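PDB 2POR: porin from Rhodobacter capsulatus, which forms homotrimeric outer-membrane channels that let small hydrophilic solutes of up to about 0.6 kDa diffuse passively. Local coordinates for residues A213-T218 / D258-Y263. Sequence-based numbering, arbitrary orientation.
With C8E ((hydroxyethyloxy)tri(ethyloxy)octane), chain E.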
ATOM      1  N   ALA A 213     -14.868 -18.943 -22.284  1.00 22.64           N
ATOM      2  CA  ALA A 213     -14.340 -17.654 -21.798  1.00 24.94           C
ATOM      3  C   ALA A 213     -12.834 -17.512 -22.089  1.00 28.90           C
ATOM      4  O   ALA A 213     -12.389 -16.391 -22.325  1.00 28.23           O
ATOM      5  CB  ALA A 213     -14.575 -17.517 -20.300  1.00 18.67           C
ATOM      6  N   VAL A 214     -12.033 -18.600 -22.165  1.00 27.53           N
ATOM      7  CA  VAL A 214     -10.630 -18.545 -22.594  1.00 24.66           C
ATOM      8  C   VAL A 214     -10.580 -17.882 -23.948  1.00 28.81           C
ATOM      9  O   VAL A 214      -9.693 -17.060 -24.168  1.00 36.46           O
ATOM     10  CB  VAL A 214      -9.957 -19.944 -22.770  1.00 28.48           C
ATOM     11  CG1 VAL A 214      -8.556 -19.881 -23.415  1.00 34.90           C
ATOM     12  CG2 VAL A 214      -9.864 -20.553 -21.410  1.00 30.97           C
ATOM     13  N   PHE A 215     -11.521 -18.211 -24.861  1.00 30.95           N
ATOM     14  CA  PHE A 215     -11.517 -17.662 -26.220  1.00 22.46           C
ATOM     15  C   PHE A 215     -12.409 -16.448 -26.373  1.00 22.21           C
ATOM     16  O   PHE A 215     -12.664 -15.957 -27.481  1.00 31.72           O
ATOM     17  CB  PHE A 215     -11.918 -18.756 -27.234  1.00 25.11           C
ATOM     18  CG  PHE A 215     -10.851 -19.835 -27.450  1.00 24.68           C
ATOM     19  CD1 PHE A 215      -9.881 -19.643 -28.410  1.00 29.63           C
ATOM     20  CD2 PHE A 215     -10.838 -20.971 -26.665  1.00 33.02           C
ATOM     21  CE1 PHE A 215      -8.896 -20.590 -28.571  1.00 29.05           C
ATOM     22  CE2 PHE A 215      -9.848 -21.912 -26.831  1.00 34.93           C
ATOM     23  CZ  PHE A 215      -8.884 -21.717 -27.779  1.00 28.48           C
ATOM     24  N   ASP A 216     -12.828 -15.927 -25.220  1.00 21.70           N
ATOM     25  CA  ASP A 216     -13.627 -14.739 -25.132  1.00 28.43           C
ATOM     26  C   ASP A 216     -14.992 -14.914 -25.810  1.00 31.75           C
ATOM     27  O   ASP A 216     -15.475 -13.999 -26.499  1.00 34.20           O
ATOM     28  CB  ASP A 216     -12.818 -13.618 -25.764  1.00 30.70           C
ATOM     29  CG  ASP A 216     -13.072 -12.279 -25.133  1.00 58.07           C
ATOM     30  OD1 ASP A 216     -13.380 -12.249 -23.939  1.00 71.62           O
ATOM     31  OD2 ASP A 216     -12.955 -11.282 -25.843  1.00 83.68           O
ATOM     32  N   LEU A 217     -15.596 -16.094 -25.624  1.00 27.44           N
ATOM     33  CA  LEU A 217     -16.861 -16.439 -26.273  1.00 27.84           C
ATOM     34  C   LEU A 217     -17.945 -16.395 -25.216  1.00 27.78           C
ATOM     35  O   LEU A 217     -17.657 -16.753 -24.060  1.00 26.69           O
ATOM     36  CB  LEU A 217     -16.778 -17.840 -26.886  1.00 22.43           C
ATOM     37  CG  LEU A 217     -15.735 -18.057 -27.975  1.00 21.31           C
ATOM     38  CD1 LEU A 217     -15.745 -19.505 -28.348  1.00 20.93           C
ATOM     39  CD2 LEU A 217     -15.989 -17.169 -29.152  1.00 24.17           C
ATOM     40  N   THR A 218     -19.149 -15.875 -25.533  1.00 24.26           N
ATOM     41  CA  THR A 218     -20.254 -15.860 -24.544  1.00 27.38           C
ATOM     42  C   THR A 218     -20.603 -17.279 -24.100  1.00 19.15           C
ATOM     43  O   THR A 218     -20.452 -18.229 -24.891  1.00 25.68           O
ATOM     44  CB  THR A 218     -21.615 -15.174 -25.089  1.00 30.12           C
ATOM     45  OG1 THR A 218     -21.764 -15.335 -26.482  1.00 46.14           O
ATOM     46  CG2 THR A 218     -21.623 -13.719 -24.744  1.00 61.20           C
ATOM     47  N   ASP A 258     -12.307 -24.401 -29.760  1.00 26.70           N
ATOM     48  CA  ASP A 258     -11.340 -23.890 -30.706  1.00 20.95           C
ATOM     49  C   ASP A 258      -9.918 -24.339 -30.272  1.00 21.68           C
ATOM     50  O   ASP A 258      -9.780 -25.005 -29.247  1.00 25.33           O
ATOM     51  CB  ASP A 258     -11.438 -22.355 -30.744  1.00 24.31           C
ATOM     52  CG  ASP A 258     -11.007 -21.718 -32.081  1.00 39.02           C
ATOM     53  OD1 ASP A 258     -10.570 -22.417 -33.022  1.00 36.22           O
ATOM     54  OD2 ASP A 258     -11.110 -20.491 -32.193  1.00 49.23           O
ATOM     55  N   ASP A 259      -8.911 -23.999 -31.074  1.00 32.03           N
ATOM     56  CA  ASP A 259      -7.508 -24.245 -30.818  1.00 35.51           C
ATOM     57  C   ASP A 259      -6.774 -22.950 -31.100  1.00 29.00           C
ATOM     58  O   ASP A 259      -7.294 -22.070 -31.794  1.00 29.90           O
ATOM     59  CB  ASP A 259      -6.929 -25.345 -31.713  1.00 29.16           C
ATOM     60  CG  ASP A 259      -7.112 -25.171 -33.220  1.00 32.42           C
ATOM     61  OD1 ASP A 259      -6.436 -24.355 -33.829  1.00 53.80           O
ATOM     62  OD2 ASP A 259      -7.945 -25.867 -33.790  1.00 66.04           O
ATOM     63  N   VAL A 260      -5.589 -22.770 -30.533  1.00 23.61           N
ATOM     64  CA  VAL A 260      -4.779 -21.598 -30.802  1.00 21.31           C
ATOM     65  C   VAL A 260      -3.327 -22.067 -30.611  1.00 25.64           C
ATOM     66  O   VAL A 260      -3.043 -22.977 -29.819  1.00 25.09           O
ATOM     67  CB  VAL A 260      -5.203 -20.458 -29.807  1.00 21.65           C
ATOM     68  CG1 VAL A 260      -5.048 -20.858 -28.333  1.00 22.43           C
ATOM     69  CG2 VAL A 260      -4.390 -19.228 -30.163  1.00 23.25           C
ATOM     70  N   THR A 261      -2.453 -21.496 -31.430  1.00 26.37           N
ATOM     71  CA  THR A 261      -1.017 -21.643 -31.318  1.00 29.83           C
ATOM     72  C   THR A 261      -0.523 -20.222 -31.048  1.00 28.17           C
ATOM     73  O   THR A 261      -0.870 -19.267 -31.759  1.00 27.71           O
ATOM     74  CB  THR A 261      -0.412 -22.196 -32.632  1.00 28.09           C
ATOM     75  OG1 THR A 261      -0.923 -23.532 -32.760  1.00 29.64           O
ATOM     76  CG2 THR A 261       1.133 -22.138 -32.653  1.00 25.84           C
ATOM     77  N   TYR A 262       0.280 -20.069 -29.998  1.00 29.21           N
ATOM     78  CA  TYR A 262       0.775 -18.767 -29.576  1.00 24.79           C
ATOM     79  C   TYR A 262       2.266 -18.948 -29.288  1.00 23.96           C
ATOM     80  O   TYR A 262       2.731 -20.039 -28.920  1.00 24.24           O
ATOM     81  CB  TYR A 262      -0.020 -18.299 -28.334  1.00 24.82           C
ATOM     82  CG  TYR A 262      -0.313 -19.261 -27.176  1.00 25.17           C
ATOM     83  CD1 TYR A 262      -1.150 -20.376 -27.278  1.00 21.56           C
ATOM     84  CD2 TYR A 262       0.232 -18.966 -25.936  1.00 32.68           C
ATOM     85  CE1 TYR A 262      -1.436 -21.165 -26.164  1.00 28.66           C
ATOM     86  CE2 TYR A 262      -0.056 -19.746 -24.813  1.00 24.26           C
ATOM     87  CZ  TYR A 262      -0.888 -20.837 -24.929  1.00 29.01           C
ATOM     88  OH  TYR A 262      -1.181 -21.561 -23.798  1.00 26.50           O
ATOM     89  N   TYR A 263       3.027 -17.918 -29.553  1.00 22.32           N
ATOM     90  CA  TYR A 263       4.463 -18.050 -29.492  1.00 30.67           C
ATOM     91  C   TYR A 263       5.120 -16.690 -29.243  1.00 32.19           C
ATOM     92  O   TYR A 263       4.492 -15.633 -29.359  1.00 24.76           O
ATOM     93  CB  TYR A 263       4.923 -18.701 -30.820  1.00 25.45           C
ATOM     94  CG  TYR A 263       4.666 -17.796 -31.997  1.00 36.72           C
ATOM     95  CD1 TYR A 263       5.636 -16.842 -32.272  1.00 42.51           C
ATOM     96  CD2 TYR A 263       3.463 -17.865 -32.683  1.00 40.64           C
ATOM     97  CE1 TYR A 263       5.432 -15.894 -33.228  1.00 50.49           C
ATOM     98  CE2 TYR A 263       3.248 -16.913 -33.652  1.00 36.33           C
ATOM     99  CZ  TYR A 263       4.232 -15.938 -33.899  1.00 50.61           C
ATOM    100  OH  TYR A 263       4.008 -14.910 -34.807  1.00 80.92           O
TER
HETATM  101  C1  C8E E 545      -6.423 -25.558 -18.550  0.88 42.96           C
HETATM  102  C2  C8E E 545      -6.809 -24.144 -18.192  0.88 41.67           C
HETATM  103  C3  C8E E 545      -6.230 -23.288 -19.266  0.88 42.57           C
HETATM  104  C4  C8E E 545      -6.567 -21.896 -18.816  0.88 43.55           C
HETATM  105  C5  C8E E 545      -5.542 -20.871 -19.288  0.88 44.03           C
HETATM  106  C6  C8E E 545      -5.312 -20.837 -20.796  0.88 42.16           C
HETATM  107  C7  C8E E 545      -4.568 -19.572 -21.262  0.88 39.75           C
HETATM  108  C8  C8E E 545      -4.433 -19.737 -22.751  0.88 37.75           C
HETATM  109  O9  C8E E 545      -4.102 -18.654 -23.596  0.88 38.94           O
HETATM  110  C10 C8E E 545      -5.009 -18.543 -24.688  0.88 40.72           C
HETATM  111  C11 C8E E 545      -4.470 -17.638 -25.744  0.88 45.43           C
HETATM  112  O12 C8E E 545      -5.364 -16.905 -26.566  0.88 54.18           O
HETATM  113  C13 C8E E 545      -5.638 -15.594 -26.056  0.88 63.79           C
HETATM  114  C14 C8E E 545      -7.109 -15.235 -25.804  0.88 72.45           C
HETATM  115  O15 C8E E 545      -8.058 -15.392 -26.881  0.88 79.05           O
HETATM  116  C16 C8E E 545      -8.774 -14.190 -27.245  0.88 84.79           C
HETATM  117  C17 C8E E 545      -8.466 -13.547 -28.621  0.88 88.54           C
HETATM  118  O18 C8E E 545      -9.337 -12.646 -29.360  0.88 91.31           O
HETATM  119  C19 C8E E 545     -10.337 -13.345 -30.158  0.88 93.11           C
HETATM  120  C20 C8E E 545     -10.339 -13.137 -31.690  0.88 93.71           C
HETATM  121  O21 C8E E 545      -9.005 -12.862 -32.142  0.88 93.34           O
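With CG set anti to its carbonyl carbon (chi1 -72°), Phe215 reaches from the end of helix 208-214 to strand 258-272, where it meets Asp258; there CG anti to the backbone N (chi1 -153°) swings the carboxylate to where OD1 faces Asp259 N and OD2 lies toward the phenyl ring. The touching group of the aspartate is its methylene: CB sits over the middle of the phenyl face, 3.8 Å from the centroid of the Phe215 ring, a CH-pi contact nearly on the ring normal. The carboxylate plane is turned 35° from the ring, and OD2, on the same side of it as CB but displaced outward past the ring outline, is 4.1 Å from Phe215 CD1. Asp258 OD1 accepts a weak hydrogen bond, 3.0 Å, from Asp259 N. Also on the CB side, Asp258 O lies 3.7 Å from Phe215 CZ; from the other side of the ring plane, Val260 CG1 meets Phe215 CE1 obliquely at 3.9 Å. No hydrogen bond crosses between the two segments, and Ile254 and Ile257 add apolar surface around the buried phenylalanine. The detergent C8E runs past both segments, C8E C14 lying 3.6 Å from Val214 O and C8E O9 over one face of the Tyr262 ring. The chain turns out of the helix at Phe215 and Asp216: Asp216, with positive phi, is the C-prime residue of a Schellman motif, in which Asp216 N donates a hydrogen bond to Ala213 O and Leu217 N pairs with Arg212 O. Phe215 thus packs a helix-terminating loop, inserted between strands 195-207 and 226-240, against a nearby strand of the 16-stranded antiparallel porin barrel.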